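Local coordinates for protein similar to N-acetyltransferase (Staphylococcus aureus subsp. aureus, PDB 4MBU) that probably transfers an acetyl group from acetyl-coenzyme A to an amine of its substrate, as GNAT-family enzymes do, at residues 8-21 and 32-45. Residues are numbered along the deposited sequence; the frame is centred on the assembly and turned at random.
Sequences AKKEDLNAILAIYN and TYKPQTIDERIAWF
The buried R41 side chain is a knob between two helices, and its guanidinium makes a cation-pi contact with the Y20 ring. In the GNAT fold, helix 13-26 and helix 38-50 follow the first strand; the axes of 13-21 and 38-45 cross at 113°. R41 sits among L13, I16, L17 and Y20. Its CZ lies 4.4 Å from the centroid of the Y20 ring, over the face. The guanidinium plane is turned 67° from the ring, so NH2 points at the ring centre instead of stacking flat. I16 CG2 covers one face of the guanidinium. NH1 lies over the W44 ring. Bends at chi2 and chi3 fold the R41 chain back to Q36, where NE and NH2 both grip OE1 side-on. Two N-H groups on one oxygen hold the guanidinium in place, and the carbonyl dipole would favour its positive charge.

The reverse knob is L13, set among I38, R41, I42 and F45. L13 CD1 reaches I42 CG1 at 3.7 Å. K10 CG meets F45 CE2 at 3.5 Å. I55 of strand 55-60 packs on F45 and W44, and F67 of strand 63-72 packs on R41 and I16, which seats the pair on the sheet. Y20 also meets Y88 edge-to-face and packs on W76 of the second subunit.

T37 and E40 form a capping box at the start of helix 38-50. Just before it, the N21 amide clasps the Q36 backbone. N21 OD1 accepts from Q36 N at 2.6 Å. N21 ND2 gives a nearly straight bond to a lone pair of Q36 O, in the carbonyl plane, at 3.0 Å.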
# COMPACT_ATOMS: atom_id res chain seq x y z
N ALA A 8 -25.22 -1.27 -21.21
CA ALA A 8 -26.14 -2.28 -20.73
C ALA A 8 -27.56 -1.90 -21.12
O ALA A 8 -27.87 -0.70 -21.27
CB ALA A 8 -26.04 -2.43 -19.23
N LYS A 9 -28.42 -2.91 -21.24
CA LYS A 9 -29.84 -2.73 -21.51
C LYS A 9 -30.64 -3.51 -20.47
O LYS A 9 -30.07 -4.33 -19.74
CB LYS A 9 -30.17 -3.24 -22.92
CG LYS A 9 -29.27 -2.70 -24.04
CD LYS A 9 -29.76 -1.36 -24.57
CE LYS A 9 -31.01 -1.50 -25.43
NZ LYS A 9 -30.79 -2.31 -26.66
N LYS A 10 -31.95 -3.29 -20.40
CA LYS A 10 -32.80 -3.98 -19.42
C LYS A 10 -32.67 -5.50 -19.50
O LYS A 10 -32.60 -6.20 -18.48
CB LYS A 10 -34.26 -3.57 -19.60
CG LYS A 10 -34.63 -2.22 -19.00
CD LYS A 10 -36.10 -1.88 -19.30
CE LYS A 10 -36.51 -0.53 -18.70
NZ LYS A 10 -35.87 0.66 -19.34
N GLU A 11 -32.61 -6.01 -20.72
CA GLU A 11 -32.49 -7.45 -20.96
C GLU A 11 -31.19 -8.05 -20.43
O GLU A 11 -31.03 -9.27 -20.41
CB GLU A 11 -32.64 -7.77 -22.46
CG GLU A 11 -32.46 -6.58 -23.41
CD GLU A 11 -33.68 -5.67 -23.47
OE1 GLU A 11 -33.50 -4.44 -23.60
OE2 GLU A 11 -34.82 -6.18 -23.40
N ASP A 12 -30.27 -7.19 -19.98
CA ASP A 12 -29.01 -7.66 -19.40
C ASP A 12 -29.13 -7.90 -17.89
O ASP A 12 -28.33 -8.64 -17.30
CB ASP A 12 -27.90 -6.65 -19.68
CG ASP A 12 -27.64 -6.45 -21.17
OD1 ASP A 12 -27.80 -7.41 -21.95
OD2 ASP A 12 -27.25 -5.32 -21.55
N LEU A 13 -30.13 -7.28 -17.27
CA LEU A 13 -30.19 -7.19 -15.81
C LEU A 13 -30.10 -8.53 -15.07
O LEU A 13 -29.35 -8.67 -14.09
CB LEU A 13 -31.42 -6.37 -15.36
CG LEU A 13 -31.34 -4.89 -15.74
CD1 LEU A 13 -32.56 -4.13 -15.27
CD2 LEU A 13 -30.09 -4.23 -15.17
N ASN A 14 -30.82 -9.54 -15.56
CA ASN A 14 -30.77 -10.85 -14.92
C ASN A 14 -29.34 -11.35 -14.84
O ASN A 14 -28.86 -11.71 -13.76
CB ASN A 14 -31.69 -11.84 -15.62
CG ASN A 14 -33.15 -11.60 -15.29
OD1 ASN A 14 -33.88 -11.00 -16.08
ND2 ASN A 14 -33.58 -12.05 -14.12
N ALA A 15 -28.63 -11.29 -15.97
CA ALA A 15 -27.22 -11.72 -16.01
C ALA A 15 -26.45 -10.89 -15.01
O ALA A 15 -25.73 -11.42 -14.15
CB ALA A 15 -26.65 -11.55 -17.41
N ILE A 16 -26.66 -9.58 -15.07
CA ILE A 16 -25.95 -8.66 -14.18
C ILE A 16 -26.24 -9.08 -12.75
O ILE A 16 -25.31 -9.26 -11.95
CB ILE A 16 -26.33 -7.17 -14.46
CG1 ILE A 16 -25.59 -6.69 -15.72
CG2 ILE A 16 -25.99 -6.28 -13.27
CD1 ILE A 16 -26.10 -5.36 -16.29
N LEU A 17 -27.51 -9.33 -12.45
CA LEU A 17 -27.90 -9.67 -11.09
C LEU A 17 -27.09 -10.87 -10.61
O LEU A 17 -26.48 -10.82 -9.53
CB LEU A 17 -29.40 -9.95 -10.99
CG LEU A 17 -29.95 -10.26 -9.59
CD1 LEU A 17 -29.76 -9.10 -8.66
CD2 LEU A 17 -31.42 -10.64 -9.65
N ALA A 18 -27.01 -11.90 -11.45
CA ALA A 18 -26.36 -13.14 -11.03
C ALA A 18 -24.93 -12.81 -10.64
O ALA A 18 -24.49 -13.16 -9.53
CB ALA A 18 -26.39 -14.17 -12.14
N ILE A 19 -24.25 -12.08 -11.52
CA ILE A 19 -22.85 -11.77 -11.30
C ILE A 19 -22.72 -11.08 -9.94
O ILE A 19 -21.95 -11.52 -9.08
CB ILE A 19 -22.28 -10.88 -12.44
CG1 ILE A 19 -22.35 -11.62 -13.78
CG2 ILE A 19 -20.85 -10.47 -12.15
CD1 ILE A 19 -21.85 -10.76 -14.97
N TYR A 20 -23.55 -10.06 -9.73
CA TYR A 20 -23.48 -9.25 -8.52
C TYR A 20 -23.71 -10.15 -7.33
O TYR A 20 -22.94 -10.12 -6.37
CB TYR A 20 -24.53 -8.14 -8.56
CG TYR A 20 -24.40 -7.07 -7.49
CD1 TYR A 20 -23.36 -6.14 -7.52
CD2 TYR A 20 -25.35 -6.95 -6.48
CE1 TYR A 20 -23.27 -5.14 -6.55
CE2 TYR A 20 -25.28 -5.96 -5.52
CZ TYR A 20 -24.23 -5.06 -5.56
OH TYR A 20 -24.17 -4.08 -4.60
N ASN A 21 -24.74 -10.98 -7.40
CA ASN A 21 -25.08 -11.79 -6.23
C ASN A 21 -23.99 -12.81 -5.92
O ASN A 21 -23.74 -13.10 -4.75
CB ASN A 21 -26.45 -12.46 -6.38
CG ASN A 21 -27.58 -11.52 -6.04
OD1 ASN A 21 -27.38 -10.52 -5.34
ND2 ASN A 21 -28.79 -11.85 -6.51
N THR A 32 -21.81 -6.25 1.25
CA THR A 32 -23.23 -6.52 1.45
C THR A 32 -23.34 -7.97 1.90
O THR A 32 -22.48 -8.79 1.59
CB THR A 32 -24.02 -6.31 0.14
OG1 THR A 32 -23.92 -4.93 -0.25
CG2 THR A 32 -25.50 -6.66 0.30
N TYR A 33 -24.38 -8.30 2.66
CA TYR A 33 -24.53 -9.67 3.14
C TYR A 33 -25.57 -10.46 2.33
O TYR A 33 -25.31 -11.61 1.97
CB TYR A 33 -24.90 -9.69 4.62
CG TYR A 33 -23.93 -8.96 5.53
CD1 TYR A 33 -22.64 -9.44 5.73
CD2 TYR A 33 -24.31 -7.80 6.19
CE1 TYR A 33 -21.75 -8.77 6.58
CE2 TYR A 33 -23.43 -7.13 7.03
CZ TYR A 33 -22.15 -7.62 7.22
OH TYR A 33 -21.28 -6.95 8.07
N LYS A 34 -26.72 -9.84 2.07
CA LYS A 34 -27.86 -10.51 1.44
C LYS A 34 -27.90 -10.32 -0.07
O LYS A 34 -27.62 -9.22 -0.56
CB LYS A 34 -29.18 -9.96 2.02
CG LYS A 34 -29.46 -10.34 3.47
CD LYS A 34 -30.69 -9.59 3.98
CE LYS A 34 -30.93 -9.81 5.48
NZ LYS A 34 -31.52 -11.15 5.80
N PRO A 35 -28.27 -11.37 -0.81
CA PRO A 35 -28.41 -11.27 -2.27
C PRO A 35 -29.40 -10.17 -2.63
O PRO A 35 -30.38 -9.95 -1.90
CB PRO A 35 -28.98 -12.63 -2.66
CG PRO A 35 -28.56 -13.56 -1.57
CD PRO A 35 -28.58 -12.73 -0.31
N GLN A 36 -29.12 -9.46 -3.72
CA GLN A 36 -29.99 -8.40 -4.21
C GLN A 36 -31.15 -9.04 -4.97
O GLN A 36 -31.00 -10.12 -5.54
CB GLN A 36 -29.19 -7.48 -5.14
CG GLN A 36 -29.92 -6.22 -5.60
CD GLN A 36 -29.07 -5.35 -6.50
OE1 GLN A 36 -28.47 -5.83 -7.46
NE2 GLN A 36 -29.01 -4.06 -6.19
N THR A 37 -32.30 -8.37 -4.99
CA THR A 37 -33.45 -8.87 -5.74
C THR A 37 -33.49 -8.25 -7.14
O THR A 37 -32.82 -7.25 -7.40
CB THR A 37 -34.78 -8.57 -5.02
OG1 THR A 37 -34.99 -7.15 -4.96
CG2 THR A 37 -34.77 -9.15 -3.60
N ILE A 38 -34.29 -8.83 -8.02
CA ILE A 38 -34.37 -8.32 -9.39
C ILE A 38 -35.04 -6.93 -9.46
O ILE A 38 -34.68 -6.11 -10.31
CB ILE A 38 -35.05 -9.34 -10.33
CG1 ILE A 38 -35.13 -8.81 -11.77
CG2 ILE A 38 -36.41 -9.76 -9.78
CD1 ILE A 38 -33.77 -8.65 -12.44
N ASP A 39 -35.97 -6.66 -8.56
CA ASP A 39 -36.62 -5.35 -8.50
C ASP A 39 -35.65 -4.26 -8.04
O ASP A 39 -35.68 -3.13 -8.54
CB ASP A 39 -37.83 -5.37 -7.56
CG ASP A 39 -38.93 -6.31 -8.04
OD1 ASP A 39 -38.91 -6.71 -9.23
OD2 ASP A 39 -39.82 -6.64 -7.22
N GLU A 40 -34.80 -4.60 -7.08
CA GLU A 40 -33.77 -3.68 -6.61
C GLU A 40 -32.81 -3.35 -7.75
O GLU A 40 -32.44 -2.19 -7.96
CB GLU A 40 -33.02 -4.28 -5.41
CG GLU A 40 -33.80 -4.19 -4.10
CD GLU A 40 -33.31 -5.16 -3.03
OE1 GLU A 40 -32.64 -6.15 -3.39
OE2 GLU A 40 -33.61 -4.93 -1.84
N ARG A 41 -32.44 -4.38 -8.51
CA ARG A 41 -31.54 -4.20 -9.64
C ARG A 41 -32.19 -3.35 -10.75
O ARG A 41 -31.54 -2.48 -11.35
CB ARG A 41 -31.07 -5.56 -10.16
CG ARG A 41 -30.11 -5.52 -11.34
CD ARG A 41 -28.91 -4.61 -11.11
NE ARG A 41 -28.09 -4.96 -9.95
CZ ARG A 41 -26.87 -4.48 -9.73
NH1 ARG A 41 -26.32 -3.64 -10.59
NH2 ARG A 41 -26.20 -4.83 -8.64
N ILE A 42 -33.49 -3.55 -10.98
CA ILE A 42 -34.21 -2.78 -11.99
C ILE A 42 -34.32 -1.31 -11.57
O ILE A 42 -34.16 -0.40 -12.39
CB ILE A 42 -35.59 -3.38 -12.30
CG1 ILE A 42 -35.44 -4.73 -13.00
CG2 ILE A 42 -36.41 -2.45 -13.18
CD1 ILE A 42 -36.69 -5.60 -12.98
N ALA A 43 -34.59 -1.09 -10.28
CA ALA A 43 -34.64 0.27 -9.74
C ALA A 43 -33.27 0.95 -9.89
O ALA A 43 -33.18 2.14 -10.22
CB ALA A 43 -35.07 0.25 -8.28
N TRP A 44 -32.22 0.18 -9.63
CA TRP A 44 -30.84 0.65 -9.80
C TRP A 44 -30.60 1.11 -11.25
O TRP A 44 -30.11 2.21 -11.48
CB TRP A 44 -29.87 -0.47 -9.39
CG TRP A 44 -28.41 -0.27 -9.74
CD1 TRP A 44 -27.45 0.34 -8.98
CD2 TRP A 44 -27.75 -0.71 -10.93
NE1 TRP A 44 -26.23 0.30 -9.62
CE2 TRP A 44 -26.39 -0.34 -10.83
CE3 TRP A 44 -28.18 -1.39 -12.08
CZ2 TRP A 44 -25.46 -0.61 -11.83
CZ3 TRP A 44 -27.25 -1.67 -13.07
CH2 TRP A 44 -25.91 -1.28 -12.94
N PHE A 45 -30.98 0.26 -12.20
CA PHE A 45 -30.86 0.57 -13.63
C PHE A 45 -31.64 1.82 -14.03
O PHE A 45 -31.12 2.68 -14.76
CB PHE A 45 -31.31 -0.63 -14.46
CG PHE A 45 -31.21 -0.41 -15.95
CD1 PHE A 45 -30.01 -0.60 -16.61
CD2 PHE A 45 -32.32 -0.03 -16.69
CE1 PHE A 45 -29.91 -0.41 -17.98
CE2 PHE A 45 -32.23 0.16 -18.05
CZ PHE A 45 -31.02 -0.03 -18.70